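Local coordinates for FrpC operon protein (Neisseria meningitidis, PDB 5EDF) that binds the RTX protein FrpC as its iron-regulated partner and may take part in adhesion, at residues S57-K69 against L95-A107. Sequence-based numbering, arbitrary orientation. Where two conformers were deposited one is given.
Sequences SINLIEISVYYKK and LDSVDDIVIRKDA
Ile-63 and Ile-101 meet as a hydrogen-bonded pair in the large antiparallel sheet of FrpD, where strands 61-69 and 98-105 are neighbours with their directions 147° apart. The register rests on paired amide bonds at Ile-61/Ile-103, Ile-63/Ile-101 and Val-65/Asp-99; Ile-103 N to Ile-61 O, at 2.8 Å, is nearly straight. On the face carrying Ile-61, Ile-63 and Val-65, branched side chains interlock. CG1 of Ile-63, set between its own backbone N and carbonyl carbon (chi1 67°), leans across to within 3.7 Å of Ile-101 CB. The far end of Ile-101 then reaches along the strand, its CD1 3.9 Å from Val-65 CG2. Ile-30, from the separate sheet that holds strand 26-31, packs on Ile-63, while Val-191 of the neighbouring strand 189-193 touches Ile-101. Where the pairing ends, Ser-97 is the bump: centre of an inverse gamma turn, it makes a CH-pi contact, CB over one face of the Tyr-67 ring, 3.8 Å from the centroid. The plane of the Asp-99 carboxylate, gripped by Tyr-211, Phe-196 N and Ile-197 N, is tilted 19° from that of the ring. On the sheet face of Glu-62, Ser-64 and Asp-100, Asp-100 OD1 also forms a salt bridge with Arg-37, which probably eases the nearness of Glu-62 OE2, 3.7 Å from Asp-100 OD1. Ser-64 OG donates to Asp-100 OD1 at 2.8 Å, nearly along the carboxylate C-O bond.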
ATOM      1  N   SER A  57      16.062  -5.491 -13.975  1.00 17.74           N
ATOM      2  CA  SER A  57      15.279  -4.614 -14.859  1.00 18.92           C
ATOM      3  C   SER A  57      13.831  -5.052 -14.836  1.00 20.01           C
ATOM      4  O   SER A  57      13.513  -6.180 -15.208  1.00 23.50           O
ATOM      5  CB  SER A  57      15.811  -4.690 -16.288  1.00 21.73           C
ATOM      6  OG  SER A  57      17.119  -4.182 -16.387  1.00 25.17           O
ATOM      7  N   ILE A  58      12.938  -4.198 -14.342  1.00 17.06           N
ATOM      8  CA  ILE A  58      11.544  -4.586 -14.117  1.00 18.53           C
ATOM      9  C   ILE A  58      10.608  -3.469 -14.564  1.00 15.93           C
ATOM     10  O   ILE A  58      11.064  -2.368 -14.860  1.00 18.64           O
ATOM     11  CB  ILE A  58      11.300  -4.913 -12.628  1.00 18.22           C
ATOM     12  CG1 ILE A  58      11.771  -3.782 -11.696  1.00 24.88           C
ATOM     13  CG2 ILE A  58      12.143  -6.104 -12.189  1.00 20.40           C
ATOM     14  CD1 ILE A  58      11.048  -2.605 -11.759  1.00 30.26           C
ATOM     15  N   ASN A  59       9.337  -3.789 -14.704  1.00 16.89           N
ATOM     16  CA  ASN A  59       8.275  -2.805 -14.915  1.00 17.26           C
ATOM     17  C   ASN A  59       7.492  -2.502 -13.655  1.00 15.84           C
ATOM     18  O   ASN A  59       6.850  -1.470 -13.575  1.00 15.91           O
ATOM     19  CB  ASN A  59       7.274  -3.308 -15.978  1.00 21.43           C
ATOM     20  CG  ASN A  59       7.913  -3.566 -17.323  1.00 29.59           C
ATOM     21  OD1 ASN A  59       7.562  -4.527 -18.002  1.00 39.25           O
ATOM     22  ND2 ASN A  59       8.839  -2.711 -17.713  1.00 27.33           N
ATOM     23  N   LEU A  60       7.480  -3.415 -12.692  1.00 14.86           N
ATOM     24  CA  LEU A  60       6.783  -3.199 -11.441  1.00 13.59           C
ATOM     25  C   LEU A  60       7.503  -3.956 -10.345  1.00 12.90           C
ATOM     26  O   LEU A  60       8.172  -4.972 -10.629  1.00 14.11           O
ATOM     27  CB  LEU A  60       5.300  -3.633 -11.502  1.00 18.05           C
ATOM     28  CG  LEU A  60       5.007  -5.128 -11.485  1.00 18.22           C
ATOM     29  CD1 LEU A  60       4.930  -5.716 -10.104  1.00 19.58           C
ATOM     30  CD2 LEU A  60       3.686  -5.394 -12.233  1.00 26.93           C
ATOM     31  N   ILE A  61       7.373  -3.460  -9.123  1.00 11.64           N
ATOM     32  CA  ILE A  61       7.818  -4.133  -7.919  1.00 11.71           C
ATOM     33  C   ILE A  61       6.619  -4.251  -7.004  1.00 11.59           C
ATOM     34  O   ILE A  61       5.867  -3.286  -6.867  1.00 13.00           O
ATOM     35  CB  ILE A  61       8.906  -3.335  -7.167  1.00 12.68           C
ATOM     36  CG1 ILE A  61      10.096  -3.012  -8.091  1.00 17.06           C
ATOM     37  CG2 ILE A  61       9.373  -4.126  -5.914  1.00 17.77           C
ATOM     38  CD1 ILE A  61      11.071  -2.038  -7.446  1.00 18.45           C
ATOM     39  N   GLU A  62       6.424  -5.401  -6.375  1.00 10.74           N
ATOM     40  CA  GLU A  62       5.345  -5.617  -5.423  1.00 11.08           C
ATOM     41  C   GLU A  62       5.961  -5.897  -4.086  1.00 10.67           C
ATOM     42  O   GLU A  62       6.408  -7.011  -3.820  1.00 11.42           O
ATOM     43  CB  GLU A  62       4.405  -6.760  -5.855  1.00 11.07           C
ATOM     44  CG  GLU A  62       3.191  -6.932  -4.950  1.00 12.42           C
ATOM     45  CD  GLU A  62       2.242  -7.991  -5.424  1.00 18.92           C
ATOM     46  OE1 GLU A  62       2.675  -8.929  -6.143  1.00 20.96           O
ATOM     47  OE2 GLU A  62       1.038  -7.902  -5.088  1.00 19.30           O
ATOM     48  N   ILE A  63       6.074  -4.887  -3.235  1.00  9.68           N
ATOM     49  CA  ILE A  63       6.550  -5.088  -1.867  1.00 10.48           C
ATOM     50  C   ILE A  63       5.408  -5.556  -0.984  1.00  9.66           C
ATOM     51  O   ILE A  63       4.229  -5.370  -1.338  1.00 10.57           O
ATOM     52  CB  ILE A  63       7.222  -3.821  -1.287  1.00 10.16           C
ATOM     53  CG1 ILE A  63       6.244  -2.664  -1.088  1.00 10.99           C
ATOM     54  CG2 ILE A  63       8.430  -3.416  -2.137  1.00 11.75           C
ATOM     55  CD1 ILE A  63       6.813  -1.530  -0.184  1.00 12.40           C
ATOM     56  N   SER A  64       5.737  -6.147   0.151  1.00  9.86           N
ATOM     57  CA  SER A  64       4.738  -6.630   1.087  1.00 10.21           C
ATOM     58  C   SER A  64       5.121  -6.127   2.462  1.00 10.85           C
ATOM     59  O   SER A  64       6.261  -6.235   2.880  1.00 11.76           O
ATOM     60  CB  SER A  64       4.626  -8.168   1.021  1.00 10.46           C
ATOM     61  OG  SER A  64       4.329  -8.659  -0.275  1.00 12.05           O
ATOM     62  N   VAL A  65       4.152  -5.541   3.157  1.00 10.96           N
ATOM     63  CA  VAL A  65       4.357  -5.017   4.502  1.00 11.51           C
ATOM     64  C   VAL A  65       3.377  -5.598   5.506  1.00 10.43           C
ATOM     65  O   VAL A  65       2.179  -5.743   5.229  1.00 11.44           O
ATOM     66  CB  VAL A  65       4.270  -3.493   4.549  1.00 12.35           C
ATOM     67  CG1 VAL A  65       5.404  -2.816   3.742  1.00 14.24           C
ATOM     68  CG2 VAL A  65       2.909  -2.993   4.016  1.00 13.97           C
ATOM     69  N   TYR A  66       3.897  -5.947   6.666  1.00 11.67           N
ATOM     70  CA  TYR A  66       3.067  -6.306   7.792  1.00 13.49           C
ATOM     71  C   TYR A  66       2.623  -5.026   8.480  1.00 13.36           C
ATOM     72  O   TYR A  66       3.445  -4.133   8.740  1.00 14.68           O
ATOM     73  CB  TYR A  66       3.853  -7.190   8.775  1.00 14.12           C
ATOM     74  CG  TYR A  66       3.175  -7.498  10.094  1.00 13.53           C
ATOM     75  CD1 TYR A  66       2.022  -8.253  10.150  1.00 14.89           C
ATOM     76  CD2 TYR A  66       3.696  -7.036  11.270  1.00 13.64           C
ATOM     77  CE1 TYR A  66       1.411  -8.546  11.343  1.00 16.25           C
ATOM     78  CE2 TYR A  66       3.102  -7.357  12.469  1.00 15.46           C
ATOM     79  CZ  TYR A  66       1.953  -8.087  12.493  1.00 15.22           C
ATOM     80  OH  TYR A  66       1.337  -8.401  13.715  1.00 19.40           O
ATOM     81  N   TYR A  67       1.330  -4.919   8.763  1.00 14.23           N
ATOM     82  CA  TYR A  67       0.824  -3.738   9.476  1.00 14.33           C
ATOM     83  C   TYR A  67       0.408  -4.157  10.859  1.00 16.31           C
ATOM     84  O   TYR A  67      -0.164  -5.224  11.065  1.00 16.87           O
ATOM     85  CB  TYR A  67      -0.284  -3.018   8.704  1.00 13.63           C
ATOM     86  CG  TYR A  67      -1.622  -3.755   8.608  1.00 12.56           C
ATOM     87  CD1 TYR A  67      -2.571  -3.642   9.595  1.00 15.65           C
ATOM     88  CD2 TYR A  67      -1.898  -4.588   7.533  1.00 11.78           C
ATOM     89  CE1 TYR A  67      -3.774  -4.321   9.508  1.00 17.04           C
ATOM     90  CE2 TYR A  67      -3.087  -5.245   7.421  1.00 13.43           C
ATOM     91  CZ  TYR A  67      -4.038  -5.115   8.404  1.00 15.23           C
ATOM     92  OH  TYR A  67      -5.233  -5.799   8.267  1.00 16.64           O
ATOM     93  N   LYS A  68       0.770  -3.303  11.820  1.00 15.55           N
ATOM     94  CA  LYS A  68       0.639  -3.621  13.235  1.00 21.89           C
ATOM     95  C   LYS A  68       0.144  -2.440  14.057  1.00 20.09           C
ATOM     96  O   LYS A  68       0.613  -1.316  13.892  1.00 19.71           O
ATOM     97  CB  LYS A  68       2.026  -4.051  13.738  1.00 25.82           C
ATOM     98  CG  LYS A  68       2.099  -4.510  15.146  1.00 29.13           C
ATOM     99  CD  LYS A  68       3.502  -4.935  15.515  1.00 26.35           C
ATOM    100  CE  LYS A  68       4.463  -3.785  15.766  1.00 25.69           C
ATOM    101  NZ  LYS A  68       5.772  -4.263  16.324  1.00 27.23           N
ATOM    102  N   LYS A  69      -0.774  -2.708  14.998  1.00 22.72           N
ATOM    103  CA  LYS A  69      -1.283  -1.678  15.892  1.00 30.82           C
ATOM    104  C   LYS A  69      -0.267  -1.413  17.015  1.00 26.60           C
ATOM    105  O   LYS A  69       0.259  -2.366  17.606  1.00 29.79           O
ATOM    106  CB  LYS A  69      -2.606  -2.156  16.478  1.00 35.43           C
ATOM    107  CG  LYS A  69      -3.400  -1.104  17.203  1.00 41.99           C
ATOM    108  CD  LYS A  69      -4.016  -0.135  16.225  1.00 44.89           C
ATOM    109  CE  LYS A  69      -4.794   0.938  16.948  1.00 43.56           C
ATOM    110  NZ  LYS A  69      -6.129   0.443  17.387  1.00 52.49           N
ATOM    111  N   LEU A  95      -4.024 -14.778   3.728  1.00 26.67           N
ATOM    112  CA  LEU A  95      -5.007 -14.422   4.766  1.00 25.27           C
ATOM    113  C   LEU A  95      -4.352 -14.042   6.102  1.00 23.12           C
ATOM    114  O   LEU A  95      -4.456 -14.730   7.110  1.00 23.21           O
ATOM    115  CB  LEU A  95      -6.052 -15.513   4.942  1.00 30.18           C
ATOM    116  CG  LEU A  95      -6.875 -15.862   3.694  1.00 29.94           C
ATOM    117  CD1 LEU A  95      -7.945 -16.841   4.092  1.00 33.01           C
ATOM    118  CD2 LEU A  95      -7.499 -14.624   3.001  1.00 34.16           C
ATOM    119  N   ASP A  96      -3.654 -12.922   6.065  1.00 19.55           N
ATOM    120  CA  ASP A  96      -3.044 -12.349   7.259  1.00 16.91           C
ATOM    121  C   ASP A  96      -2.886 -10.846   7.016  1.00 16.52           C
ATOM    122  O   ASP A  96      -3.261 -10.353   5.935  1.00 18.45           O
ATOM    123  CB  ASP A  96      -1.717 -13.050   7.610  1.00 18.07           C
ATOM    124  CG  ASP A  96      -1.455 -13.120   9.116  1.00 19.38           C
ATOM    125  OD1 ASP A  96      -1.535 -12.088   9.798  1.00 21.34           O
ATOM    126  OD2 ASP A  96      -1.208 -14.227   9.655  1.00 20.06           O
ATOM    127  N   SER A  97      -2.394 -10.125   8.029  1.00 16.50           N
ATOM    128  CA  SER A  97      -2.322  -8.659   8.010  0.50 16.02           C
ATOM    129  C   SER A  97      -1.067  -8.197   7.307  1.00 14.15           C
ATOM    130  O   SER A  97      -0.206  -7.546   7.891  1.00 14.57           O
ATOM    131  CB  SER A  97      -2.383  -8.088   9.425  0.50 19.21           C
ATOM    132  OG  SER A  97      -1.314  -8.561  10.206  0.50 24.47           O
ATOM    133  N   VAL A  98      -0.964  -8.581   6.040  1.00 13.94           N
ATOM    134  CA  VAL A  98       0.149  -8.227   5.190  1.00 12.61           C
ATOM    135  C   VAL A  98      -0.440  -7.636   3.915  1.00 12.63           C
ATOM    136  O   VAL A  98      -1.201  -8.306   3.194  1.00 13.93           O
ATOM    137  CB  VAL A  98       1.046  -9.441   4.891  1.00 12.48           C
ATOM    138  CG1 VAL A  98       2.113  -9.062   3.871  1.00 13.46           C
ATOM    139  CG2 VAL A  98       1.679 -10.018   6.197  1.00 14.97           C
ATOM    140  N   ASP A  99      -0.049  -6.391   3.639  1.00 11.00           N
ATOM    141  CA  ASP A  99      -0.537  -5.656   2.478  1.00 11.03           C
ATOM    142  C   ASP A  99       0.512  -5.653   1.365  1.00 11.04           C
ATOM    143  O   ASP A  99       1.719  -5.624   1.634  1.00 12.15           O
ATOM    144  CB  ASP A  99      -0.854  -4.208   2.873  1.00 11.09           C
ATOM    145  CG  ASP A  99      -1.961  -4.083   3.871  1.00 11.69           C
ATOM    146  OD1 ASP A  99      -2.878  -4.918   3.894  1.00 13.88           O
ATOM    147  OD2 ASP A  99      -1.937  -3.084   4.651  1.00 12.27           O
ATOM    148  N   ASP A 100       0.052  -5.652   0.120  1.00 10.05           N
ATOM    149  CA  ASP A 100       0.908  -5.548  -1.053  1.00 10.41           C
ATOM    150  C   ASP A 100       0.871  -4.153  -1.608  1.00 10.86           C
ATOM    151  O   ASP A 100      -0.211  -3.553  -1.719  1.00 11.57           O
ATOM    152  CB  ASP A 100       0.455  -6.530  -2.116  1.00 10.18           C
ATOM    153  CG  ASP A 100       0.691  -7.957  -1.696  1.00 12.59           C
ATOM    154  OD1 ASP A 100       1.851  -8.321  -1.502  1.00 12.59           O
ATOM    155  OD2 ASP A 100      -0.313  -8.688  -1.596  1.00 14.84           O
ATOM    156  N   ILE A 101       2.017  -3.615  -1.966  1.00 10.25           N
ATOM    157  CA  ILE A 101       2.115  -2.273  -2.521  1.00  9.46           C
ATOM    158  C   ILE A 101       2.816  -2.363  -3.860  1.00 10.47           C
ATOM    159  O   ILE A 101       3.942  -2.868  -3.937  1.00 10.90           O
ATOM    160  CB  ILE A 101       2.849  -1.305  -1.547  1.00 10.39           C
ATOM    161  CG1 ILE A 101       2.099  -1.224  -0.204  1.00 12.13           C
ATOM    162  CG2 ILE A 101       3.015   0.059  -2.234  1.00 11.81           C
ATOM    163  CD1 ILE A 101       2.891  -0.586   0.904  1.00 13.82           C
ATOM    164  N   VAL A 102       2.136  -1.943  -4.925  1.00 10.00           N
ATOM    165  CA  VAL A 102       2.643  -2.093  -6.285  1.00 10.11           C
ATOM    166  C   VAL A 102       3.230  -0.769  -6.742  1.00 10.67           C
ATOM    167  O   VAL A 102       2.541   0.252  -6.790  1.00 10.45           O
ATOM    168  CB  VAL A 102       1.576  -2.625  -7.226  1.00 10.92           C
ATOM    169  CG1 VAL A 102       2.116  -2.709  -8.667  1.00 13.58           C
ATOM    170  CG2 VAL A 102       1.075  -3.984  -6.778  1.00 13.80           C
ATOM    171  N   ILE A 103       4.502  -0.815  -7.126  1.00 11.29           N
ATOM    172  CA  ILE A 103       5.285   0.352  -7.520  1.00 10.82           C
ATOM    173  C   ILE A 103       5.647   0.234  -8.990  1.00 12.35           C
ATOM    174  O   ILE A 103       6.219  -0.783  -9.408  1.00 12.52           O
ATOM    175  CB  ILE A 103       6.566   0.464  -6.694  1.00 10.68           C
ATOM    176  CG1 ILE A 103       6.256   0.496  -5.213  1.00 12.56           C
ATOM    177  CG2 ILE A 103       7.377   1.717  -7.114  1.00 13.86           C
ATOM    178  CD1 ILE A 103       7.469   0.328  -4.293  1.00 13.89           C
ATOM    179  N   ARG A 104       5.353   1.277  -9.759  1.00 11.55           N
ATOM    180  CA  ARG A 104       5.724   1.386 -11.180  1.00 13.04           C
ATOM    181  C   ARG A 104       6.296   2.755 -11.423  0.50  8.92           C
ATOM    182  O   ARG A 104       6.096   3.669 -10.634  0.50  8.77           O
ATOM    183  CB  ARG A 104       4.517   1.211 -12.109  1.00 14.53           C
ATOM    184  CG  ARG A 104       3.880  -0.120 -11.969  1.00 15.57           C
ATOM    185  CD  ARG A 104       2.722  -0.270 -12.953  1.00 24.45           C
ATOM    186  NE  ARG A 104       3.282  -0.485 -14.270  1.00 29.96           N
ATOM    187  CZ  ARG A 104       3.326  -1.651 -14.929  1.00 24.80           C
ATOM    188  NH1 ARG A 104       2.759  -2.748 -14.458  0.50 18.50           N
ATOM    189  NH2 ARG A 104       3.923  -1.689 -16.095  0.50 19.39           N
ATOM    190  N   LYS A 105       7.019   2.929 -12.536  1.00 15.82           N
ATOM    191  CA  LYS A 105       7.478   4.255 -12.900  1.00 16.37           C
ATOM    192  C   LYS A 105       6.728   4.749 -14.123  1.00 17.57           C
ATOM    193  O   LYS A 105       7.042   4.371 -15.230  1.00 22.88           O
ATOM    194  CB  LYS A 105       8.984   4.265 -13.107  1.00 18.91           C
ATOM    195  CG  LYS A 105       9.568   5.689 -13.212  1.00 22.03           C
ATOM    196  CD  LYS A 105      11.032   5.726 -13.500  1.00 21.61           C
ATOM    197  CE  LYS A 105      11.316   5.348 -14.914  1.00 19.65           C
ATOM    198  NZ  LYS A 105      11.204   6.557 -15.793  1.00 22.63           N
ATOM    199  N   ASP A 106       5.801   5.657 -13.889  1.00 21.79           N
ATOM    200  CA  ASP A 106       4.925   6.205 -14.928  1.00 25.05           C
ATOM    201  C   ASP A 106       4.514   7.600 -14.557  1.00 28.42           C
ATOM    202  O   ASP A 106       4.448   7.928 -13.389  1.00 23.67           O
ATOM    203  CB  ASP A 106       3.664   5.369 -15.036  1.00 26.44           C
ATOM    204  CG  ASP A 106       3.895   4.035 -15.702  1.00 34.68           C
ATOM    205  OD1 ASP A 106       4.524   4.041 -16.783  1.00 46.11           O
ATOM    206  OD2 ASP A 106       3.421   2.993 -15.186  1.00 35.23           O
ATOM    207  N   ALA A 107       4.200   8.414 -15.562  1.00 28.36           N
ATOM    208  CA  ALA A 107       3.615   9.705 -15.309  1.00 28.80           C
ATOM    209  C   ALA A 107       2.305   9.511 -14.553  1.00 23.33           C
ATOM    210  O   ALA A 107       1.559   8.579 -14.824  1.00 25.78           O
ATOM    211  CB  ALA A 107       3.395  10.467 -16.648  1.00 32.95           C
TER
HETATM  212  O   HOH W   1       7.219   0.980 -14.578  1.00 18.55           O
HETATM  213  O   HOH W   2      -1.405  -8.857  13.485  1.00 25.62           O